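Local atomic coordinates of putative translational inhibitor protein (Yersinia pestis, PDB entry 5V4D), a protein that is of unknown function but belongs to the Rid (YjgF-like) family, and so may act as an enamine/imine deaminase. Residues 77-82 against 104-109. Numbering follows the deposited sequence. Where two conformers were deposited one is given.
Sequences TTIFIT and PARSTV. With ACY (acetic acid), chain G.
Thr77 and Ile79 use both their backbone N and O toward strand 105-109, the alternation that marks parallel pairing. Thr77 N bonds to Ala105 O, and Ile79 N reaches Ser107 O at 2.8 Å; the carbonyls of Thr77 and Ile79 accept from Ser107 and Val109, and Ile81 N bonds to Val109 O. The connection through helix 87-98 makes this a beta-alpha-beta crossover.

On the helix side, the branched Ile79 packs against Val90 and Tyr94. Its CD1 lies 3.6 Å from Arg106 NH1, mere packing, since NH1 hydrogen-bonds Asn91 OD1. Arg106 starts extended, passing Thr77 OG1, and a bend at chi3 (75°) turns NE to the acetic acid. Thr77 OG1 hydrogen-bonds Tyr94, whose ring makes a cation-pi contact with the guanidinium. On the other face, Phe80 CD1 meets Val109 CG2 side by side at 3.7 Å; Val109 also packs on Phe80 of the second subunit, and Phe80 on Val109 of the third.

Acetic acid, probably from the crystallisation liquor, meets the guanidinium at its edge: OXT takes bonds from Arg106 NE at 2.8 Å and from Thr108 OG1. These bonds are consistent with a carboxylate-binding pocket, as in Rid relatives; Ser32 OG of the second subunit, bonded to Arg106 N, places it at the interface.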
loop_
_atom_site.group_PDB
_atom_site.type_symbol
_atom_site.label_atom_id
_atom_site.label_comp_id
_atom_site.label_asym_id
_atom_site.label_seq_id
_atom_site.Cartn_x
_atom_site.Cartn_y
_atom_site.Cartn_z
ATOM N N THR A 77 3.588 3.907 -7.193
ATOM C CA THR A 77 4.597 3.101 -6.527
ATOM C C THR A 77 4.562 3.405 -5.033
ATOM O O THR A 77 4.060 4.458 -4.612
ATOM C CB THR A 77 6.029 3.365 -7.040
ATOM O OG1 THR A 77 6.455 4.670 -6.596
ATOM C CG2 THR A 77 6.096 3.336 -8.552
ATOM N N THR A 78 5.096 2.484 -4.233
ATOM C CA THR A 78 5.393 2.745 -2.824
ATOM C C THR A 78 6.846 2.384 -2.584
ATOM O O THR A 78 7.300 1.308 -2.996
ATOM C CB THR A 78 4.487 1.921 -1.892
ATOM O OG1 THR A 78 3.132 2.269 -2.172
ATOM C CG2 THR A 78 4.781 2.178 -0.425
ATOM N N ILE A 79 7.573 3.291 -1.960
ATOM C CA ILE A 79 8.948 3.039 -1.553
ATOM C C ILE A 79 8.966 2.769 -0.052
ATOM O O ILE A 79 8.623 3.654 0.746
ATOM C CB ILE A 79 9.838 4.239 -1.907
ATOM C CG1 ILE A 79 9.831 4.460 -3.421
ATOM C CG2 ILE A 79 11.301 4.016 -1.389
ATOM C CD1 ILE A 79 10.647 5.718 -3.847
ATOM N N PHE A 80 9.448 1.581 0.314
ATOM C CA PHE A 80 9.687 1.197 1.715
ATOM C C PHE A 80 11.189 1.269 1.918
ATOM O O PHE A 80 11.950 0.585 1.219
ATOM C CB PHE A 80 9.167 -0.217 2.003
ATOM C CG PHE A 80 7.691 -0.426 1.698
ATOM C CD1 PHE A 80 6.698 0.045 2.538
ATOM C CD2 PHE A 80 7.327 -1.171 0.610
ATOM C CE1 PHE A 80 5.333 -0.234 2.265
ATOM C CE2 PHE A 80 5.962 -1.423 0.352
ATOM C CZ PHE A 80 5.015 -0.963 1.159
ATOM N N ILE A 81 11.643 2.152 2.813
ATOM C CA ILE A 81 13.073 2.264 3.064
ATOM C C ILE A 81 13.326 2.129 4.554
ATOM O O ILE A 81 12.507 2.529 5.380
ATOM C CB ILE A 81 13.691 3.579 2.531
ATOM C CG1 ILE A 81 12.852 4.806 2.882
ATOM C CG2 ILE A 81 13.910 3.480 1.040
ATOM C CD1 ILE A 81 13.597 6.099 2.604
ATOM N N THR A 82 14.485 1.571 4.894
ATOM C CA THR A 82 14.784 1.373 6.312
ATOM C C THR A 82 15.348 2.627 6.981
ATOM O O THR A 82 15.423 2.668 8.214
ATOM C CB THR A 82 15.752 0.204 6.536
ATOM O OG1 THR A 82 17.014 0.430 5.867
ATOM C CG2 THR A 82 15.136 -1.134 6.097
ATOM N N PRO A 104 5.122 8.415 -11.860
ATOM C CA PRO A 104 4.015 7.796 -11.129
ATOM C C PRO A 104 3.666 8.586 -9.873
ATOM O O PRO A 104 4.499 9.294 -9.292
ATOM C CB PRO A 104 4.577 6.417 -10.767
ATOM C CG PRO A 104 5.619 6.142 -11.837
ATOM C CD PRO A 104 6.261 7.491 -12.060
ATOM N N ALA A 105 2.421 8.421 -9.426
ATOM C CA ALA A 105 2.097 8.764 -8.034
ATOM C C ALA A 105 2.926 7.880 -7.088
ATOM O O ALA A 105 3.428 6.828 -7.475
ATOM C CB ALA A 105 0.603 8.568 -7.779
ATOM N N ARG A 106 3.083 8.320 -5.830
ATOM C CA ARG A 106 4.084 7.650 -4.985
ATOM C C ARG A 106 3.791 7.902 -3.521
ATOM O O ARG A 106 3.224 8.929 -3.167
ATOM C CB ARG A 106 5.489 8.161 -5.296
ATOM C CG ARG A 106 6.547 7.214 -4.752
ATOM C CD ARG A 106 7.885 7.671 -5.292
ATOM N NE ARG A 106 8.283 8.874 -4.562
ATOM C CZ ARG A 106 9.471 9.446 -4.658
ATOM N NH1 ARG A 106 10.391 8.938 -5.490
ATOM N NH2 ARG A 106 9.718 10.525 -3.929
ATOM N N SER A 107 4.123 6.924 -2.683
ATOM C CA SER A 107 4.296 7.160 -1.247
ATOM C C SER A 107 5.643 6.600 -0.822
ATOM O O SER A 107 6.072 5.572 -1.341
ATOM C CB SER A 107 3.186 6.487 -0.438
ATOM O OG SER A 107 1.917 7.072 -0.802
ATOM N N THR A 108 6.247 7.215 0.203
ATOM C CA THR A 108 7.535 6.804 0.756
ATOM C C THR A 108 7.371 6.760 2.260
ATOM O O THR A 108 6.903 7.738 2.857
ATOM C CB THR A 108 8.659 7.798 0.410
ATOM O OG1 THR A 108 8.783 7.893 -1.011
ATOM C CG2 THR A 108 10.020 7.305 1.045
ATOM N N VAL A 109 7.763 5.649 2.875
ATOM C CA VAL A 109 7.697 5.525 4.336
ATOM C C VAL A 109 8.940 4.809 4.840
ATOM O O VAL A 109 9.530 3.992 4.132
ATOM C CB VAL A 109 6.429 4.751 4.811
ATOM C CG1 VAL A 109 5.139 5.522 4.407
ATOM C CG2 VAL A 109 6.375 3.321 4.290
HETATM C C ACY G . 6.258 10.338 -1.438
HETATM O O ACY G . 6.151 10.337 -0.178
HETATM O OXT ACY G . 7.069 9.647 -2.122
HETATM C CH3 ACY G . 5.303 11.223 -2.207
#